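PDB 4PAG: periplasmic binding protein from Sulfurospirillum deleyianum, which probably serves as the extracytoplasmic solute-binding component of an ABC transporter, and holds a histidine molecule in its pocket. Local coordinates for residues M33-D38 with K59-H64; E141-A146 with Y305-G310. One frame throughout, in Å; residues are numbered along the deposited sequence.

Contact 1: residues M33-D38 with K59-H64; sequences MIYVID and KFLSKH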
loop_
_atom_site.group_PDB
_atom_site.type_symbol
_atom_site.label_atom_id
_atom_site.label_comp_id
_atom_site.label_asym_id
_atom_site.label_seq_id
_atom_site.Cartn_x
_atom_site.Cartn_y
_atom_site.Cartn_z
HETATM N N MSE A 33 4.598 -7.344 2.179
HETATM C CA MSE A 33 5.283 -7.110 3.455
HETATM C C MSE A 33 6.148 -8.290 3.841
HETATM O O MSE A 33 7.277 -8.122 4.323
HETATM C CB MSE A 33 4.206 -6.830 4.498
HETATM C CG MSE A 33 4.780 -6.551 5.878
HETATM SE SE MSE A 33 3.394 -5.685 6.985
HETATM C CE MSE A 33 1.824 -6.777 6.550
ATOM N N ILE A 34 5.640 -9.499 3.633
ATOM C CA ILE A 34 6.446 -10.697 3.885
ATOM C C ILE A 34 7.675 -10.692 2.976
ATOM O O ILE A 34 8.770 -11.065 3.406
ATOM C CB ILE A 34 5.644 -11.994 3.676
ATOM C CG1 ILE A 34 4.513 -12.099 4.708
ATOM C CG2 ILE A 34 6.558 -13.211 3.784
ATOM C CD1 ILE A 34 3.479 -13.171 4.398
ATOM N N TYR A 35 7.498 -10.256 1.727
ATOM C CA TYR A 35 8.616 -10.196 0.786
ATOM C C TYR A 35 9.803 -9.422 1.367
ATOM O O TYR A 35 10.930 -9.909 1.347
ATOM C CB TYR A 35 8.224 -9.598 -0.583
ATOM C CG TYR A 35 9.466 -9.406 -1.400
ATOM C CD1 TYR A 35 10.025 -10.464 -2.110
ATOM C CD2 TYR A 35 10.159 -8.205 -1.359
ATOM C CE1 TYR A 35 11.225 -10.314 -2.787
ATOM C CE2 TYR A 35 11.353 -8.046 -2.024
ATOM C CZ TYR A 35 11.883 -9.095 -2.741
ATOM O OH TYR A 35 13.070 -8.914 -3.411
ATOM N N VAL A 36 9.554 -8.216 1.872
ATOM C CA VAL A 36 10.652 -7.367 2.332
ATOM C C VAL A 36 11.288 -7.872 3.633
ATOM O O VAL A 36 12.425 -7.542 3.911
ATOM C CB VAL A 36 10.273 -5.860 2.438
ATOM C CG1 VAL A 36 10.075 -5.270 1.045
ATOM C CG2 VAL A 36 9.052 -5.634 3.313
ATOM N N ILE A 37 10.564 -8.675 4.417
ATOM C CA ILE A 37 11.156 -9.326 5.586
ATOM C C ILE A 37 12.019 -10.504 5.113
ATOM O O ILE A 37 13.223 -10.545 5.376
ATOM C CB ILE A 37 10.089 -9.781 6.605
ATOM C CG1 ILE A 37 9.339 -8.570 7.158
ATOM C CG2 ILE A 37 10.729 -10.557 7.759
ATOM C CD1 ILE A 37 8.082 -8.934 7.918
ATOM N N ASP A 38 11.411 -11.446 4.400
ATOM C CA ASP A 38 12.148 -12.574 3.818
ATOM C C ASP A 38 11.240 -13.305 2.835
ATOM O O ASP A 38 10.200 -13.828 3.224
ATOM C CB ASP A 38 12.614 -13.535 4.924
ATOM C CG ASP A 38 13.445 -14.691 4.399
ATOM O OD1 ASP A 38 13.927 -14.645 3.246
ATOM O OD2 ASP A 38 13.614 -15.667 5.151
ATOM N N LYS A 59 13.393 -5.605 -11.971
ATOM C CA LYS A 59 14.519 -4.725 -11.680
ATOM C C LYS A 59 14.750 -4.548 -10.167
ATOM O O LYS A 59 15.839 -4.151 -9.757
ATOM C CB LYS A 59 14.296 -3.354 -12.335
ATOM C CG LYS A 59 13.961 -3.400 -13.830
ATOM C CD LYS A 59 15.149 -3.805 -14.693
ATOM C CE LYS A 59 16.232 -2.730 -14.689
ATOM N NZ LYS A 59 17.279 -2.935 -15.730
ATOM N N PHE A 60 13.738 -4.845 -9.345
ATOM C CA PHE A 60 13.777 -4.553 -7.908
ATOM C C PHE A 60 13.616 -5.764 -6.983
ATOM O O PHE A 60 14.014 -5.699 -5.824
ATOM C CB PHE A 60 12.670 -3.554 -7.565
ATOM C CG PHE A 60 12.865 -2.192 -8.167
ATOM C CD1 PHE A 60 13.601 -1.231 -7.499
ATOM C CD2 PHE A 60 12.286 -1.860 -9.376
ATOM C CE1 PHE A 60 13.770 0.026 -8.039
ATOM C CE2 PHE A 60 12.450 -0.594 -9.926
ATOM C CZ PHE A 60 13.195 0.344 -9.259
ATOM N N LEU A 61 13.033 -6.851 -7.487
ATOM C CA LEU A 61 12.643 -7.993 -6.655
ATOM C C LEU A 61 13.434 -9.240 -7.026
ATOM O O LEU A 61 13.918 -9.378 -8.152
ATOM C CB LEU A 61 11.147 -8.277 -6.837
ATOM C CG LEU A 61 10.198 -7.102 -6.599
ATOM C CD1 LEU A 61 8.782 -7.478 -7.010
ATOM C CD2 LEU A 61 10.245 -6.643 -5.153
ATOM N N SER A 62 13.546 -10.160 -6.077
ATOM C CA SER A 62 14.306 -11.383 -6.293
ATOM C C SER A 62 13.684 -12.221 -7.407
ATOM O O SER A 62 12.476 -12.188 -7.629
ATOM C CB SER A 62 14.372 -12.208 -5.008
ATOM O OG SER A 62 13.104 -12.764 -4.710
ATOM N N LYS A 63 14.524 -12.970 -8.107
ATOM C CA LYS A 63 14.044 -13.901 -9.116
ATOM C C LYS A 63 13.096 -14.933 -8.495
ATOM O O LYS A 63 12.081 -15.278 -9.102
ATOM C CB LYS A 63 15.216 -14.590 -9.811
ATOM C CG LYS A 63 14.843 -15.241 -11.134
ATOM C CD LYS A 63 15.953 -15.073 -12.162
ATOM C CE LYS A 63 15.711 -15.923 -13.398
ATOM N NZ LYS A 63 15.819 -17.381 -13.101
ATOM N N HIS A 64 13.417 -15.406 -7.289
ATOM C CA HIS A 64 12.544 -16.360 -6.580
ATOM C C HIS A 64 11.120 -15.828 -6.482
ATOM O O HIS A 64 10.176 -16.526 -6.842
ATOM C CB HIS A 64 13.065 -16.680 -5.176
ATOM C CG HIS A 64 12.114 -17.497 -4.345
ATOM N ND1 HIS A 64 11.881 -18.837 -4.578
ATOM C CD2 HIS A 64 11.338 -17.160 -3.286
ATOM C CE1 HIS A 64 11.001 -19.289 -3.700
ATOM N NE2 HIS A 64 10.657 -18.293 -2.902
HETATM O O HOH W 1 14.422 -6.652 -3.292
#
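Tyr35 reaches from the last turns of helix 28-37 to the backbone of residues 60-62, and its hydroxyl is the hub of the contact. Phe60 takes part through its carbonyl oxygen rather than its ring, and a water makes the link: the water accepts from Tyr35 OH at 2.6 Å and donates to Phe60 O at 2.7 Å. The phenol proton is therefore used on the water. Leu61 follows with its CD2 methyl lying obliquely against the tyrosine ring, 4.1 Å from the ring centroid in an off-centre CH-pi contact, and nearest to Tyr35 CE2. Its CA lies 3.4 Å from Tyr35 OH. Ser62 then donates its backbone N-H to Tyr35 OH, with N to OH at 3.0 Å and a moderately bent angle of 147° at the hydrogen. Acting as acceptor from Ser62 and donor to the water, the hydroxyl holds the backbone directly at Ser62 and, through the water, at Phe60. The side chain of Ser62 comes to the ring edge, near its plane, with OG 3.6 Å from Tyr35 CE1; that oxygen is engaged by Asp39 and caps the N-terminus of helix 63-66 through the N-H of Phe65. With CG anti to the backbone N (chi1 172°), the tyrosine ring is carried out from its helix toward these residues. Around the contact, Phe65 of helix 63-66 meets the Tyr35 ring edge-to-face, and the link between helices 57-60 and 63-66 lies against helix 28-37 through Tyr35 and against helix 297-309 through Leu61 and Phe309.

Contact 2: residues E141-A146 with Y305-G310; sequences EERANA and YQLFFG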
loop_
_atom_site.group_PDB
_atom_site.type_symbol
_atom_site.label_atom_id
_atom_site.label_comp_id
_atom_site.label_asym_id
_atom_site.label_seq_id
_atom_site.Cartn_x
_atom_site.Cartn_y
_atom_site.Cartn_z
ATOM N N GLU A 141 13.572 -11.498 13.412
ATOM C CA GLU A 141 13.367 -10.380 14.315
ATOM C C GLU A 141 14.276 -9.184 13.988
ATOM O O GLU A 141 13.808 -8.049 13.952
ATOM C CB GLU A 141 13.572 -10.807 15.779
ATOM C CG GLU A 141 12.636 -11.908 16.273
ATOM C CD GLU A 141 13.231 -13.316 16.180
ATOM O OE1 GLU A 141 14.106 -13.584 15.310
ATOM O OE2 GLU A 141 12.805 -14.169 16.985
ATOM N N GLU A 142 15.561 -9.427 13.740
ATOM C CA GLU A 142 16.474 -8.302 13.484
ATOM C C GLU A 142 16.120 -7.599 12.177
ATOM O O GLU A 142 16.130 -6.378 12.118
ATOM C CB GLU A 142 17.940 -8.730 13.461
ATOM C CG GLU A 142 18.498 -9.188 14.800
ATOM C CD GLU A 142 18.281 -8.193 15.921
ATOM O OE1 GLU A 142 18.376 -6.969 15.673
ATOM O OE2 GLU A 142 18.028 -8.638 17.058
ATOM N N ARG A 143 15.810 -8.372 11.141
ATOM C CA ARG A 143 15.369 -7.804 9.878
ATOM C C ARG A 143 14.075 -7.011 10.047
ATOM O O ARG A 143 14.001 -5.855 9.645
ATOM C CB ARG A 143 15.188 -8.906 8.825
ATOM C CG ARG A 143 14.530 -8.439 7.540
ATOM C CD ARG A 143 15.376 -7.424 6.796
ATOM N NE ARG A 143 14.754 -7.009 5.544
ATOM C CZ ARG A 143 15.169 -5.987 4.792
ATOM N NH1 ARG A 143 16.230 -5.262 5.143
ATOM N NH2 ARG A 143 14.521 -5.692 3.671
ATOM N N ALA A 144 13.056 -7.631 10.640
ATOM C CA ALA A 144 11.763 -6.975 10.797
ATOM C C ALA A 144 11.866 -5.729 11.683
ATOM O O ALA A 144 11.186 -4.736 11.433
ATOM C CB ALA A 144 10.732 -7.940 11.361
ATOM N N ASN A 145 12.703 -5.792 12.718
ATOM C CA ASN A 145 12.921 -4.641 13.600
ATOM C C ASN A 145 13.619 -3.463 12.900
ATOM O O ASN A 145 13.322 -2.304 13.199
ATOM C CB ASN A 145 13.706 -5.054 14.851
ATOM C CG ASN A 145 12.914 -5.983 15.771
ATOM O OD1 ASN A 145 11.709 -6.207 15.588
ATOM N ND2 ASN A 145 13.596 -6.535 16.770
ATOM N N ALA A 146 14.546 -3.751 11.984
ATOM C CA ALA A 146 15.202 -2.689 11.204
ATOM C C ALA A 146 14.169 -1.929 10.367
ATOM O O ALA A 146 14.152 -0.699 10.353
ATOM C CB ALA A 146 16.284 -3.269 10.309
ATOM N N TYR A 305 14.536 2.565 -0.286
ATOM C CA TYR A 305 14.797 1.495 -1.247
ATOM C C TYR A 305 16.026 0.671 -0.863
ATOM O O TYR A 305 16.051 -0.554 -1.072
ATOM C CB TYR A 305 14.884 2.031 -2.689
ATOM C CG TYR A 305 13.522 2.040 -3.368
ATOM C CD1 TYR A 305 12.516 2.904 -2.936
ATOM C CD2 TYR A 305 13.233 1.170 -4.408
ATOM C CE1 TYR A 305 11.267 2.900 -3.530
ATOM C CE2 TYR A 305 11.980 1.160 -5.014
ATOM C CZ TYR A 305 10.996 2.021 -4.565
ATOM O OH TYR A 305 9.740 2.030 -5.156
ATOM N N GLN A 306 17.015 1.324 -0.257
ATOM C CA GLN A 306 18.230 0.630 0.161
ATOM C C GLN A 306 17.921 -0.418 1.213
ATOM O O GLN A 306 18.345 -1.565 1.086
ATOM C CB GLN A 306 19.280 1.609 0.692
ATOM C CG GLN A 306 20.676 1.005 0.819
ATOM C CD GLN A 306 20.922 0.240 2.110
ATOM O OE1 GLN A 306 20.290 0.490 3.144
ATOM N NE2 GLN A 306 21.877 -0.688 2.061
ATOM N N LEU A 307 17.163 -0.030 2.226
ATOM C CA LEU A 307 16.868 -0.911 3.358
ATOM C C LEU A 307 15.794 -1.933 3.002
ATOM O O LEU A 307 15.979 -3.142 3.221
ATOM C CB LEU A 307 16.442 -0.091 4.579
ATOM C CG LEU A 307 16.027 -0.895 5.819
ATOM C CD1 LEU A 307 17.194 -1.727 6.338
ATOM C CD2 LEU A 307 15.495 0.015 6.910
ATOM N N PHE A 308 14.678 -1.463 2.445
ATOM C CA PHE A 308 13.540 -2.355 2.166
ATOM C C PHE A 308 13.786 -3.317 1.008
ATOM O O PHE A 308 13.386 -4.475 1.087
ATOM C CB PHE A 308 12.233 -1.563 1.960
ATOM C CG PHE A 308 11.600 -1.121 3.247
ATOM C CD1 PHE A 308 12.119 -0.057 3.952
ATOM C CD2 PHE A 308 10.517 -1.812 3.783
ATOM C CE1 PHE A 308 11.563 0.341 5.157
ATOM C CE2 PHE A 308 9.951 -1.416 4.980
ATOM C CZ PHE A 308 10.477 -0.338 5.674
ATOM N N PHE A 309 14.457 -2.855 -0.046
ATOM C CA PHE A 309 14.644 -3.659 -1.256
ATOM C C PHE A 309 16.094 -4.068 -1.515
ATOM O O PHE A 309 16.342 -4.926 -2.356
ATOM C CB PHE A 309 14.063 -2.929 -2.478
ATOM C CG PHE A 309 12.566 -2.787 -2.435
ATOM C CD1 PHE A 309 11.751 -3.891 -2.672
ATOM C CD2 PHE A 309 11.966 -1.570 -2.135
ATOM C CE1 PHE A 309 10.369 -3.777 -2.617
ATOM C CE2 PHE A 309 10.584 -1.453 -2.082
ATOM C CZ PHE A 309 9.785 -2.558 -2.322
ATOM N N GLY A 310 17.045 -3.475 -0.794
ATOM C CA GLY A 310 18.457 -3.753 -1.033
ATOM C C GLY A 310 18.931 -3.190 -2.361
ATOM O O GLY A 310 19.832 -3.746 -2.984
#
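Arg143, near the start of helix 141-163, presents the end of its guanidinium to the C-terminal turn of helix 297-309 and grips a single carbonyl oxygen with both terminal nitrogens. NH1 donates to Leu307 O at 2.9 Å and NH2 to the same Leu307 O at 3.0 Å, with angles at the hydrogens of 146° and 141°. The oxygen sits in the guanidinium plane, at its edge, so the fork is nearly flat on the arginine side. On the acceptor side the two donors differ: NH2 lies in the carbonyl plane on a lone pair, whereas NH1 is tilted away from that plane. NH2 also comes within 3.1 Å of Phe308 O and donates to Val36 O of helix 28-37. NE has its own hydrogen-bond partner beyond the two segments, so all three guanidinium nitrogens are engaged. The arginine chain is bent at chi2 (64°), which turns its far end toward the neighbouring helix.

The Leu307 and Arg143 side chains run alongside each other, pointing opposite ways. The leucine methyls make van der Waals contacts with polar atoms, Leu307 CD1 3.9 Å from Arg143 NH1 and CD2 3.8 Å from Ala146 O, while the apolar pair, Ala146 CB and Leu307 CD1, is loose at 4.4 Å. Leu147 and Met150, farther along helix 141-163, extend the packing against Leu307 and Phe308.

Carbonyls in the last turn of a helix lack the usual i+4 amide partners, and a positive group placed there is probably also favoured by the helix dipole. Arginine recognition of a helix C-terminus is what the contact exemplifies, here joining helix 297-309 to helix 141-163, which probably corresponds to the long helix linking the two lobes in FecB/BtuF-type binding proteins.

How the contacts relate
The centres of contact 1 and contact 2 lie about 11 Å apart on the same side of the chain's centre, and they follow one another in series, 33-38 with 59-64 closing before 141-146 with 305-310 opens. Helix 28-37 joins them directly: Arg143 of contact 2 reaches it at Val36, whose side chain packs on Phe308 O. A second bridge is aromatic, Phe60 against Tyr305. Together they bind the early helices and the long helix 141-163 to helix 297-309, near the C-terminus, so segments far apart in sequence are gathered into one packed region. The Phe60-Tyr305 pair adjoins Tyr321 and Phe322 of the histidine pocket, the Phe60 side chain about 10 Å from the ligand.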